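Local coordinates for protein probable amidase (Thermus thermophilus, PDB 2DC0) that is a probable amidase of the amidase signature family, an alpha/beta protein built around a mixed central beta sheet flanked by helices, at residues A[69-74]-A[161-166]; A[77-82]-A[94-99]; A[196-201]-A[294-299]. One frame throughout, in Å; residues are numbered along the deposited sequence.

Contact 1: residues A[69-74]-A[161-166]; sequences PLTVKD and LASLGT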
ATOM      1  N   PRO A  69     -23.782 -22.166  16.182  1.00 19.32           N
ATOM      2  CA  PRO A  69     -22.813 -21.948  17.260  1.00 18.18           C
ATOM      3  C   PRO A  69     -21.425 -21.592  16.736  1.00 18.90           C
ATOM      4  O   PRO A  69     -20.846 -22.336  15.943  1.00 18.50           O
ATOM      5  CB  PRO A  69     -22.836 -23.279  18.005  1.00 18.71           C
ATOM      6  CG  PRO A  69     -22.996 -24.258  16.888  1.00 21.28           C
ATOM      7  CD  PRO A  69     -24.050 -23.607  16.004  1.00 20.43           C
ATOM      8  N   LEU A  70     -20.913 -20.445  17.179  1.00 16.09           N
ATOM      9  CA  LEU A  70     -19.591 -19.955  16.782  1.00 17.78           C
ATOM     10  C   LEU A  70     -18.845 -19.469  18.017  1.00 16.43           C
ATOM     11  O   LEU A  70     -19.465 -19.149  19.027  1.00 17.62           O
ATOM     12  CB  LEU A  70     -19.704 -18.772  15.809  1.00 18.19           C
ATOM     13  CG  LEU A  70     -20.023 -18.989  14.326  1.00 20.17           C
ATOM     14  CD1 LEU A  70     -21.357 -19.686  14.171  1.00 22.35           C
ATOM     15  CD2 LEU A  70     -20.049 -17.635  13.619  1.00 20.92           C
ATOM     16  N   THR A  71     -17.518 -19.414  17.930  1.00 15.04           N
ATOM     17  CA  THR A  71     -16.694 -18.926  19.032  1.00 14.94           C
ATOM     18  C   THR A  71     -15.994 -17.649  18.560  1.00 16.37           C
ATOM     19  O   THR A  71     -15.943 -17.374  17.357  1.00 16.42           O
ATOM     20  CB  THR A  71     -15.637 -19.976  19.460  1.00 15.10           C
ATOM     21  OG1 THR A  71     -14.815 -20.309  18.339  1.00 16.08           O
ATOM     22  CG2 THR A  71     -16.317 -21.248  19.973  1.00 16.66           C
ATOM     23  N   VAL A  72     -15.452 -16.879  19.504  1.00 15.84           N
ATOM     24  CA  VAL A  72     -14.784 -15.612  19.194  1.00 16.44           C
ATOM     25  C   VAL A  72     -13.471 -15.446  19.953  1.00 16.27           C
ATOM     26  O   VAL A  72     -13.440 -15.606  21.175  1.00 16.18           O
ATOM     27  CB  VAL A  72     -15.692 -14.408  19.568  1.00 16.29           C
ATOM     28  CG1 VAL A  72     -14.970 -13.095  19.286  1.00 15.31           C
ATOM     29  CG2 VAL A  72     -17.002 -14.478  18.788  1.00 15.68           C
ATOM     30  N   LYS A  73     -12.398 -15.115  19.234  1.00 15.19           N
ATOM     31  CA  LYS A  73     -11.077 -14.905  19.843  1.00 16.54           C
ATOM     32  C   LYS A  73     -11.228 -13.891  20.978  1.00 17.06           C
ATOM     33  O   LYS A  73     -11.911 -12.882  20.807  1.00 16.85           O
ATOM     34  CB  LYS A  73     -10.100 -14.375  18.789  1.00 16.66           C
ATOM     35  CG  LYS A  73      -8.656 -14.265  19.254  1.00 18.52           C
ATOM     36  CD  LYS A  73      -7.783 -13.787  18.112  1.00 16.16           C
ATOM     37  CE  LYS A  73      -6.303 -13.904  18.431  1.00 18.76           C
ATOM     38  NZ  LYS A  73      -5.476 -13.443  17.274  1.00 17.14           N
ATOM     39  N   ASP A  74     -10.566 -14.123  22.112  1.00 17.04           N
ATOM     40  CA  ASP A  74     -10.723 -13.234  23.265  1.00 18.56           C
ATOM     41  C   ASP A  74     -10.150 -11.817  23.246  1.00 18.71           C
ATOM     42  O   ASP A  74      -9.712 -11.318  24.282  1.00 21.18           O
ATOM     43  CB  ASP A  74     -10.268 -13.937  24.555  1.00 18.67           C
ATOM     44  CG  ASP A  74     -10.924 -13.347  25.798  1.00 20.25           C
ATOM     45  OD1 ASP A  74     -12.088 -12.901  25.691  1.00 20.88           O
ATOM     46  OD2 ASP A  74     -10.298 -13.342  26.883  1.00 18.88           O
ATOM     47  N   LEU A 161     -18.951 -24.287  15.018  1.00 17.78           N
ATOM     48  CA  LEU A 161     -18.777 -24.548  13.586  1.00 18.77           C
ATOM     49  C   LEU A 161     -17.766 -23.633  12.885  1.00 18.05           C
ATOM     50  O   LEU A 161     -17.312 -23.931  11.782  1.00 18.62           O
ATOM     51  CB  LEU A 161     -20.132 -24.439  12.877  1.00 21.15           C
ATOM     52  CG  LEU A 161     -21.226 -25.414  13.327  1.00 24.08           C
ATOM     53  CD1 LEU A 161     -22.567 -25.062  12.661  1.00 27.08           C
ATOM     54  CD2 LEU A 161     -20.805 -26.821  12.952  1.00 24.97           C
ATOM     55  N   ALA A 162     -17.419 -22.526  13.525  1.00 15.54           N
ATOM     56  CA  ALA A 162     -16.471 -21.581  12.959  1.00 14.89           C
ATOM     57  C   ALA A 162     -16.025 -20.641  14.057  1.00 15.22           C
ATOM     58  O   ALA A 162     -16.570 -20.667  15.158  1.00 15.04           O
ATOM     59  CB  ALA A 162     -17.118 -20.789  11.821  1.00 13.76           C
ATOM     60  N   SER A 163     -15.043 -19.801  13.761  1.00 13.96           N
ATOM     61  CA  SER A 163     -14.559 -18.869  14.758  1.00 15.81           C
ATOM     62  C   SER A 163     -14.047 -17.585  14.127  1.00 15.97           C
ATOM     63  O   SER A 163     -13.731 -17.542  12.932  1.00 15.27           O
ATOM     64  CB  SER A 163     -13.455 -19.522  15.589  1.00 14.66           C
ATOM     65  OG  SER A 163     -13.129 -18.716  16.705  1.00 15.70           O
ATOM     66  N   LEU A 164     -13.987 -16.534  14.939  1.00 16.35           N
ATOM     67  CA  LEU A 164     -13.501 -15.233  14.487  1.00 16.12           C
ATOM     68  C   LEU A 164     -12.179 -14.931  15.188  1.00 15.82           C
ATOM     69  O   LEU A 164     -12.096 -14.985  16.409  1.00 15.07           O
ATOM     70  CB  LEU A 164     -14.518 -14.138  14.828  1.00 16.04           C
ATOM     71  CG  LEU A 164     -14.069 -12.691  14.592  1.00 16.50           C
ATOM     72  CD1 LEU A 164     -13.828 -12.454  13.113  1.00 18.93           C
ATOM     73  CD2 LEU A 164     -15.139 -11.733  15.120  1.00 17.45           C
ATOM     74  N   GLY A 165     -11.151 -14.616  14.410  1.00 15.54           N
ATOM     75  CA  GLY A 165      -9.856 -14.304  14.988  1.00 15.86           C
ATOM     76  C   GLY A 165      -9.220 -13.133  14.268  1.00 14.85           C
ATOM     77  O   GLY A 165      -9.899 -12.448  13.504  1.00 14.00           O
ATOM     78  N   THR A 166      -7.935 -12.881  14.520  1.00 15.32           N
ATOM     79  CA  THR A 166      -7.234 -11.788  13.844  1.00 14.34           C
ATOM     80  C   THR A 166      -5.912 -12.276  13.270  1.00 14.52           C
ATOM     81  O   THR A 166      -5.409 -13.329  13.652  1.00 13.43           O
ATOM     82  CB  THR A 166      -6.946 -10.573  14.776  1.00 12.95           C
ATOM     83  OG1 THR A 166      -6.117 -10.978  15.872  1.00 15.03           O
ATOM     84  CG2 THR A 166      -8.255  -9.976  15.298  1.00 14.11           C
TER
HETATM   85  O   HOH W   1     -15.344 -22.529  16.958  1.00 14.86           O
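Three hydroxyls grip the side-chain nitrogen of Lys73: within the contact NZ bonds Thr166 OG1 at 2.9 Å, and Ser147 and Ser148 supply two more oxygens from a neighbouring loop. The lysine reaches them fully stretched. CG stands opposite the backbone N (chi1 -173°) and the rest of the chain runs straight on, so that CD passes over Gly165, 3.8 Å from its CA, and the side chain meets that of Thr166 at roughly a right angle. A lysine at the end of a strand, held by serine hydroxyls, is an arrangement that recurs in the amidase signature family, and this site is consistent with it.

The lysine ends strand 69-73, which runs beside strand 163-166 in the central mixed sheet, the two segments inclined by only 17°. The ladder is regular and parallel: Thr71 straddles Ser163, taking Ala162 O with its N and giving its O to Leu164 N, both at 3.2 Å, while Lys73 N bonds Leu164 O at 2.8 Å. Before the ladder, Leu161 N donates to Pro69 O over 2.9 Å, almost straight at 172°. Ala162 N, between these bonds, is buried and finds no partner in the model.

On the face carrying Thr71 and Ser163, their hydroxyls OG1 and OG lie 2.8 Å apart and share a hydrogen bond. Ser151 holds Ser163 OG as well, and a water links Thr71 OG1 to Ala162 O. That carbonyl therefore accepts twice, from the water and from Thr71 N. The face of Val72 and Leu164 is apolar: Val72 CG1 and Leu164 CD2 touch loosely, 4.4 Å apart, and both side chains lie against helix 99-106.

Contact 2: residues A[77-82]-A[94-99]; sequences PVKGMP and LPEEAR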
ATOM      1  N   PRO A  77     -14.674  -7.880  22.082  1.00 19.13           N
ATOM      2  CA  PRO A  77     -15.671  -7.877  23.157  1.00 19.16           C
ATOM      3  C   PRO A  77     -16.972  -8.535  22.689  1.00 19.26           C
ATOM      4  O   PRO A  77     -17.404  -8.346  21.552  1.00 18.20           O
ATOM      5  CB  PRO A  77     -15.844  -6.392  23.454  1.00 19.46           C
ATOM      6  CG  PRO A  77     -14.462  -5.857  23.193  1.00 20.36           C
ATOM      7  CD  PRO A  77     -14.111  -6.532  21.890  1.00 18.68           C
ATOM      8  N   VAL A  78     -17.578  -9.328  23.563  1.00 20.17           N
ATOM      9  CA  VAL A  78     -18.835  -9.997  23.247  1.00 20.99           C
ATOM     10  C   VAL A  78     -19.771  -9.726  24.421  1.00 21.34           C
ATOM     11  O   VAL A  78     -19.365  -9.826  25.577  1.00 22.24           O
ATOM     12  CB  VAL A  78     -18.635 -11.532  23.082  1.00 21.51           C
ATOM     13  CG1 VAL A  78     -19.979 -12.227  22.941  1.00 22.53           C
ATOM     14  CG2 VAL A  78     -17.769 -11.819  21.863  1.00 19.28           C
ATOM     15  N   LYS A  79     -21.017  -9.373  24.127  1.00 21.63           N
ATOM     16  CA  LYS A  79     -21.983  -9.086  25.181  1.00 24.03           C
ATOM     17  C   LYS A  79     -22.125 -10.251  26.151  1.00 24.37           C
ATOM     18  O   LYS A  79     -22.252 -11.406  25.735  1.00 23.86           O
ATOM     19  CB  LYS A  79     -23.357  -8.770  24.587  1.00 27.31           C
ATOM     20  CG  LYS A  79     -23.420  -7.508  23.750  1.00 29.45           C
ATOM     21  CD  LYS A  79     -24.858  -7.210  23.352  1.00 32.84           C
ATOM     22  CE  LYS A  79     -24.970  -5.865  22.651  1.00 34.58           C
ATOM     23  NZ  LYS A  79     -26.387  -5.512  22.346  1.00 36.86           N
ATOM     24  N   GLY A  80     -22.098  -9.942  27.444  1.00 24.05           N
ATOM     25  CA  GLY A  80     -22.245 -10.967  28.466  1.00 24.06           C
ATOM     26  C   GLY A  80     -20.995 -11.780  28.749  1.00 24.13           C
ATOM     27  O   GLY A  80     -21.039 -12.714  29.541  1.00 24.90           O
ATOM     28  N   MET A  81     -19.880 -11.427  28.114  1.00 23.49           N
ATOM     29  CA  MET A  81     -18.630 -12.158  28.310  1.00 23.37           C
ATOM     30  C   MET A  81     -17.444 -11.230  28.577  1.00 22.06           C
ATOM     31  O   MET A  81     -17.336 -10.155  27.993  1.00 23.25           O
ATOM     32  CB  MET A  81     -18.317 -13.021  27.076  1.00 22.06           C
ATOM     33  CG  MET A  81     -19.313 -14.138  26.800  1.00 21.65           C
ATOM     34  SD  MET A  81     -18.852 -15.231  25.417  1.00 14.48           S
ATOM     35  CE  MET A  81     -20.414 -15.432  24.624  1.00 23.38           C
ATOM     36  N   PRO A  82     -16.538 -11.633  29.478  1.00 22.32           N
ATOM     37  CA  PRO A  82     -15.367 -10.804  29.781  1.00 21.80           C
ATOM     38  C   PRO A  82     -14.344 -10.882  28.646  1.00 22.61           C
ATOM     39  O   PRO A  82     -14.332 -11.848  27.882  1.00 23.92           O
ATOM     40  CB  PRO A  82     -14.833 -11.425  31.070  1.00 21.01           C
ATOM     41  CG  PRO A  82     -15.151 -12.881  30.878  1.00 22.29           C
ATOM     42  CD  PRO A  82     -16.587 -12.811  30.362  1.00 20.96           C
ATOM     43  N   LEU A  94     -12.419  -0.597  26.167  1.00 27.27           N
ATOM     44  CA  LEU A  94     -13.067  -1.214  25.018  1.00 27.03           C
ATOM     45  C   LEU A  94     -14.573  -1.191  25.198  1.00 25.53           C
ATOM     46  O   LEU A  94     -15.071  -1.174  26.319  1.00 25.32           O
ATOM     47  CB  LEU A  94     -12.604  -2.664  24.868  1.00 26.65           C
ATOM     48  CG  LEU A  94     -11.134  -2.872  24.502  1.00 28.40           C
ATOM     49  CD1 LEU A  94     -10.753  -4.327  24.720  1.00 28.06           C
ATOM     50  CD2 LEU A  94     -10.905  -2.462  23.052  1.00 27.91           C
ATOM     51  N   PRO A  95     -15.321  -1.183  24.088  1.00 25.63           N
ATOM     52  CA  PRO A  95     -16.781  -1.168  24.176  1.00 25.58           C
ATOM     53  C   PRO A  95     -17.303  -2.542  24.596  1.00 25.83           C
ATOM     54  O   PRO A  95     -16.537  -3.507  24.689  1.00 24.49           O
ATOM     55  CB  PRO A  95     -17.204  -0.781  22.761  1.00 25.39           C
ATOM     56  CG  PRO A  95     -16.128  -1.412  21.925  1.00 25.28           C
ATOM     57  CD  PRO A  95     -14.879  -1.052  22.689  1.00 24.48           C
ATOM     58  N   GLU A  96     -18.606  -2.627  24.846  1.00 25.58           N
ATOM     59  CA  GLU A  96     -19.228  -3.880  25.273  1.00 26.75           C
ATOM     60  C   GLU A  96     -19.212  -4.954  24.183  1.00 26.26           C
ATOM     61  O   GLU A  96     -19.184  -6.149  24.477  1.00 25.93           O
ATOM     62  CB  GLU A  96     -20.675  -3.619  25.708  1.00 29.50           C
ATOM     63  CG  GLU A  96     -21.427  -4.872  26.149  1.00 33.38           C
ATOM     64  CD  GLU A  96     -22.882  -4.591  26.497  1.00 34.66           C
ATOM     65  OE1 GLU A  96     -23.552  -3.878  25.722  1.00 37.05           O
ATOM     66  OE2 GLU A  96     -23.357  -5.099  27.534  1.00 35.21           O
ATOM     67  N   GLU A  97     -19.230  -4.521  22.927  1.00 25.12           N
ATOM     68  CA  GLU A  97     -19.239  -5.448  21.808  1.00 24.33           C
ATOM     69  C   GLU A  97     -18.477  -4.896  20.611  1.00 24.72           C
ATOM     70  O   GLU A  97     -18.626  -3.722  20.256  1.00 24.51           O
ATOM     71  CB  GLU A  97     -20.678  -5.742  21.398  1.00 24.82           C
ATOM     72  CG  GLU A  97     -20.810  -6.608  20.171  1.00 25.18           C
ATOM     73  CD  GLU A  97     -22.256  -6.853  19.804  1.00 28.08           C
ATOM     74  OE1 GLU A  97     -23.001  -5.861  19.632  1.00 27.80           O
ATOM     75  OE2 GLU A  97     -22.650  -8.034  19.686  1.00 25.86           O
ATOM     76  N   ALA A  98     -17.663  -5.745  19.993  1.00 21.83           N
ATOM     77  CA  ALA A  98     -16.886  -5.348  18.827  1.00 20.93           C
ATOM     78  C   ALA A  98     -17.807  -5.286  17.620  1.00 20.82           C
ATOM     79  O   ALA A  98     -18.807  -6.004  17.549  1.00 21.91           O
ATOM     80  CB  ALA A  98     -15.760  -6.349  18.577  1.00 19.24           C
ATOM     81  N   ARG A  99     -17.473  -4.426  16.666  1.00 21.11           N
ATOM     82  CA  ARG A  99     -18.292  -4.282  15.470  1.00 21.60           C
ATOM     83  C   ARG A  99     -18.431  -5.591  14.705  1.00 20.61           C
ATOM     84  O   ARG A  99     -19.521  -5.930  14.238  1.00 22.58           O
ATOM     85  CB  ARG A  99     -17.701  -3.225  14.538  1.00 21.52           C
ATOM     86  CG  ARG A  99     -18.585  -2.926  13.342  1.00 26.58           C
ATOM     87  CD  ARG A  99     -19.825  -2.158  13.772  1.00 31.64           C
ATOM     88  NE  ARG A  99     -20.735  -1.895  12.658  1.00 35.44           N
ATOM     89  CZ  ARG A  99     -21.589  -2.784  12.156  1.00 35.97           C
ATOM     90  NH1 ARG A  99     -21.661  -4.004  12.665  1.00 36.17           N
ATOM     91  NH2 ARG A  99     -22.378  -2.450  11.143  1.00 37.01           N
TER
HETATM   92  O   HOH W   2     -18.327  -7.573  26.619  1.00 20.67           O
HETATM   93  O   HOH W   3     -22.128  -9.951  21.453  1.00 23.01           O
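The ring of Pro77 packs into the bend of the 94-99 segment with three of its carbons. CB rests 3.2 Å from Pro95 O, CG lies 4.1 Å from Leu94 CB, and CD meets Ala98 CB at 3.7 Å. The Pro77 carbonyl completes the grip: Ala98 N donates to Pro77 O over 3.0 Å. The N-H points well at the oxygen (164°), but the donor stands tilted 33° from the carbonyl plane, and the CA of Glu97 makes a C-H...O contact with the same oxygen.

Farther out, the extended Lys79 chain passes obliquely across two acidic side chains, touching them with its aliphatic carbons. Its CE comes within 3.6 Å of Glu97 OE1 and 3.9 Å of Glu96 OE1, whereas NZ, at 4.4 Å from Glu97 OE1, stays beyond a salt bridge. Glu97 is instead committed to arginines of the following helix, its carboxylate forming salt bridges with Arg102 and Arg105. A water receives the Lys79 N-H and donates to Glu97 OE2, tying the lysine backbone to this carboxylate.

The backbone course that places Lys79 is a type II beta turn from Val78 to Met81, closed by Met81 N bonding Val78 O; Gly80 takes the positive phi of 79° that this turn requires. Ala98 stands at the N-cap of helix 99-106, so the contact staples the loop after strand 69-73 to the start of that helix, while Val78 and Met81 lean on Lys114 of strand 110-115 and Met81 and Pro82 reach Tyr39 of strand 37-40.

Contact 3: residues A[196-201]-A[294-299]; sequences ALPLSR and ARIHEK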
ATOM      1  N   ALA A 196     -12.415  -3.745  18.891  1.00 20.22           N
ATOM      2  CA  ALA A 196     -11.541  -4.861  19.220  1.00 21.03           C
ATOM      3  C   ALA A 196     -10.193  -4.351  19.714  1.00 21.38           C
ATOM      4  O   ALA A 196      -9.743  -3.270  19.321  1.00 21.18           O
ATOM      5  CB  ALA A 196     -11.338  -5.745  17.997  1.00 20.56           C
ATOM      6  N   LEU A 197      -9.549  -5.128  20.576  1.00 19.89           N
ATOM      7  CA  LEU A 197      -8.245  -4.744  21.093  1.00 20.31           C
ATOM      8  C   LEU A 197      -7.253  -4.775  19.939  1.00 20.68           C
ATOM      9  O   LEU A 197      -7.062  -5.805  19.305  1.00 20.95           O
ATOM     10  CB  LEU A 197      -7.779  -5.720  22.171  1.00 19.63           C
ATOM     11  CG  LEU A 197      -6.350  -5.475  22.651  1.00 17.87           C
ATOM     12  CD1 LEU A 197      -6.288  -4.167  23.446  1.00 19.08           C
ATOM     13  CD2 LEU A 197      -5.896  -6.634  23.515  1.00 18.50           C
ATOM     14  N   PRO A 198      -6.613  -3.641  19.645  1.00 21.03           N
ATOM     15  CA  PRO A 198      -5.651  -3.641  18.540  1.00 19.28           C
ATOM     16  C   PRO A 198      -4.241  -4.094  18.939  1.00 20.00           C
ATOM     17  O   PRO A 198      -3.890  -4.127  20.121  1.00 17.21           O
ATOM     18  CB  PRO A 198      -5.682  -2.191  18.063  1.00 22.27           C
ATOM     19  CG  PRO A 198      -5.926  -1.423  19.336  1.00 21.93           C
ATOM     20  CD  PRO A 198      -6.950  -2.270  20.074  1.00 21.00           C
ATOM     21  N   LEU A 199      -3.450  -4.487  17.945  1.00 18.06           N
ATOM     22  CA  LEU A 199      -2.064  -4.865  18.183  1.00 19.63           C
ATOM     23  C   LEU A 199      -1.317  -3.819  17.363  1.00 19.60           C
ATOM     24  O   LEU A 199      -0.627  -2.958  17.902  1.00 19.84           O
ATOM     25  CB  LEU A 199      -1.763  -6.266  17.651  1.00 18.39           C
ATOM     26  CG  LEU A 199      -0.303  -6.725  17.791  1.00 18.35           C
ATOM     27  CD1 LEU A 199       0.122  -6.741  19.254  1.00 18.16           C
ATOM     28  CD2 LEU A 199      -0.158  -8.120  17.184  1.00 19.82           C
ATOM     29  N   SER A 200      -1.487  -3.903  16.051  1.00 18.66           N
ATOM     30  CA  SER A 200      -0.899  -2.960  15.113  1.00 19.07           C
ATOM     31  C   SER A 200      -2.071  -2.487  14.259  1.00 21.01           C
ATOM     32  O   SER A 200      -2.512  -3.200  13.364  1.00 19.54           O
ATOM     33  CB  SER A 200       0.135  -3.655  14.231  1.00 20.36           C
ATOM     34  OG  SER A 200       0.542  -2.802  13.172  1.00 22.82           O
ATOM     35  N   ARG A 201      -2.583  -1.295  14.543  1.00 20.84           N
ATOM     36  CA  ARG A 201      -3.718  -0.771  13.797  1.00 22.53           C
ATOM     37  C   ARG A 201      -3.551  -0.735  12.282  1.00 21.78           C
ATOM     38  O   ARG A 201      -4.524  -0.929  11.561  1.00 22.01           O
ATOM     39  CB  ARG A 201      -4.075   0.631  14.294  1.00 22.91           C
ATOM     40  CG  ARG A 201      -4.665   0.681  15.700  1.00 28.43           C
ATOM     41  CD  ARG A 201      -4.766   2.123  16.173  1.00 33.47           C
ATOM     42  NE  ARG A 201      -5.574   2.931  15.263  1.00 40.12           N
ATOM     43  CZ  ARG A 201      -5.468   4.252  15.140  1.00 42.40           C
ATOM     44  NH1 ARG A 201      -4.581   4.920  15.872  1.00 43.77           N
ATOM     45  NH2 ARG A 201      -6.246   4.904  14.286  1.00 43.18           N
ATOM     46  N   ALA A 294       3.515  -1.526  21.301  1.00 17.45           N
ATOM     47  CA  ALA A 294       4.016  -0.984  22.556  1.00 19.84           C
ATOM     48  C   ALA A 294       3.260   0.284  22.959  1.00 19.96           C
ATOM     49  O   ALA A 294       3.024   0.519  24.141  1.00 21.11           O
ATOM     50  CB  ALA A 294       5.508  -0.695  22.447  1.00 20.06           C
ATOM     51  N   ARG A 295       2.875   1.098  21.984  1.00 18.80           N
ATOM     52  CA  ARG A 295       2.164   2.321  22.309  1.00 20.85           C
ATOM     53  C   ARG A 295       0.734   2.030  22.765  1.00 21.21           C
ATOM     54  O   ARG A 295       0.125   2.827  23.478  1.00 22.11           O
ATOM     55  CB  ARG A 295       2.191   3.284  21.115  1.00 21.96           C
ATOM     56  CG  ARG A 295       3.622   3.639  20.658  1.00 23.46           C
ATOM     57  CD  ARG A 295       4.450   4.126  21.846  1.00 23.90           C
ATOM     58  NE  ARG A 295       5.844   4.488  21.561  1.00 23.32           N
ATOM     59  CZ  ARG A 295       6.794   3.643  21.166  1.00 25.03           C
ATOM     60  NH1 ARG A 295       6.520   2.356  20.974  1.00 24.23           N
ATOM     61  NH2 ARG A 295       8.044   4.074  21.021  1.00 21.27           N
ATOM     62  N   ILE A 296       0.195   0.883  22.368  1.00 21.78           N
ATOM     63  CA  ILE A 296      -1.149   0.513  22.797  1.00 20.89           C
ATOM     64  C   ILE A 296      -1.137   0.134  24.273  1.00 19.87           C
ATOM     65  O   ILE A 296      -2.018   0.525  25.031  1.00 19.66           O
ATOM     66  CB  ILE A 296      -1.675  -0.703  22.025  1.00 23.11           C
ATOM     67  CG1 ILE A 296      -1.884  -0.327  20.558  1.00 23.82           C
ATOM     68  CG2 ILE A 296      -2.967  -1.212  22.672  1.00 20.58           C
ATOM     69  CD1 ILE A 296      -2.930   0.778  20.245  1.00 23.38           C
ATOM     70  N   HIS A 297      -0.125  -0.630  24.666  1.00 20.50           N
ATOM     71  CA  HIS A 297       0.000  -1.115  26.037  1.00 21.32           C
ATOM     72  C   HIS A 297       1.024  -0.354  26.861  1.00 22.59           C
ATOM     73  O   HIS A 297       1.490  -0.845  27.888  1.00 23.77           O
ATOM     74  CB  HIS A 297       0.375  -2.594  26.007  1.00 19.96           C
ATOM     75  CG  HIS A 297      -0.615  -3.443  25.276  1.00 19.59           C
ATOM     76  ND1 HIS A 297      -1.790  -3.877  25.850  1.00 19.02           N
ATOM     77  CD2 HIS A 297      -0.632  -3.893  23.997  1.00 17.34           C
ATOM     78  CE1 HIS A 297      -2.491  -4.557  24.957  1.00 18.18           C
ATOM     79  NE2 HIS A 297      -1.809  -4.580  23.825  1.00 16.87           N
ATOM     80  N   GLU A 298       1.364   0.847  26.415  1.00 24.65           N
ATOM     81  CA  GLU A 298       2.354   1.666  27.099  1.00 26.51           C
ATOM     82  C   GLU A 298       2.040   1.941  28.573  1.00 26.77           C
ATOM     83  O   GLU A 298       2.911   1.806  29.433  1.00 26.82           O
ATOM     84  CB  GLU A 298       2.527   2.981  26.341  1.00 27.14           C
ATOM     85  CG  GLU A 298       3.532   3.919  26.958  1.00 31.09           C
ATOM     86  CD  GLU A 298       3.991   4.987  25.986  1.00 32.14           C
ATOM     87  OE1 GLU A 298       3.143   5.542  25.255  1.00 33.38           O
ATOM     88  OE2 GLU A 298       5.203   5.271  25.961  1.00 35.23           O
ATOM     89  N   LYS A 299       0.801   2.323  28.861  1.00 26.97           N
ATOM     90  CA  LYS A 299       0.398   2.608  30.232  1.00 28.98           C
ATOM     91  C   LYS A 299       0.518   1.363  31.110  1.00 28.32           C
ATOM     92  O   LYS A 299       1.156   1.394  32.164  1.00 26.76           O
ATOM     93  CB  LYS A 299      -1.040   3.134  30.249  1.00 30.55           C
ATOM     94  CG  LYS A 299      -1.536   3.581  31.613  1.00 35.50           C
ATOM     95  CD  LYS A 299      -2.912   4.222  31.503  1.00 38.12           C
ATOM     96  CE  LYS A 299      -3.381   4.776  32.843  1.00 40.87           C
ATOM     97  NZ  LYS A 299      -3.521   3.706  33.877  1.00 42.28           N
TER
HETATM   98  O   HOH W   4      -2.533  -6.183  21.676  1.00 17.85           O
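A break between two helices meets a loop of the alpha/beta amidase core here: His297, the first residue beyond helix 281-296 and also the N-cap of helix 298-303, lies with Ile296 against the 196-201 loop that connects strands 182-185 and 206-210. The direct contacts are van der Waals in kind, with one water as the polar link.

Ile296 points its CB at the loop and touches it with both branches, through CG1, CD1 and CG2. CD1 reaches farthest and lies 3.8 Å from Pro198 CG, at the outer corner of the proline ring, the two side chains running obliquely to each other. CG1 sits 3.9 Å from Leu199 O and CG2 4.0 Å from Pro198 O, so the isoleucine follows the loop backbone over two peptide units. This spread follows from chi1 of -67°, which sets CG1 beside the backbone N and CG2 opposite it.

The same CG2 also covers one face of the neighbouring His297 imidazole, 3.7 Å above its plane and shifted toward the rim. One face of the ring is thus backed by the last residue of helix 281-296, with its CE1 side turned to the loop, where Leu197 CD1 approaches obliquely to 4.1 Å from CE1.

Beyond the contact, Asp204 accepts the backbone N-H groups of Leu199 and Ser200, and Ser200 OG bonds Glu292 one turn back on helix 281-296, giving the loop a second hold on that helix. Arg201 carries the loop to the dimer interface through a salt bridge with Asp329 of the second subunit.

Pro198 O and His297 NE2 are too far apart to bond directly; a water lying in the imidazole plane spans them, 2.8 Å from His297 NE2 and donating to Pro198 O at 2.9 Å.

From the N terminus, strand 69-73 opens contact 1, which closes only at strand 163-166, nearly ninety residues later. Within that long excursion lies contact 2, a much shorter loop that leaves the end of the strand and returns at the start of helix 99-106; the two contacts meet where Val72 CG1 packs 4.0 Å from Val78 CG2. Contact 3 follows in series, closing a further long loop from 196-201 to 294-299. Its first segment leans on contact 2, with Leu94 CD2 3.9 Å from Leu197 N, but stays about 6 Å, nearest atoms, from contact 1. Together they join neighbouring strands of the central sheet, the loops that follow strands 69-73 and 182-185, and the junction of helices 281-296 and 298-303.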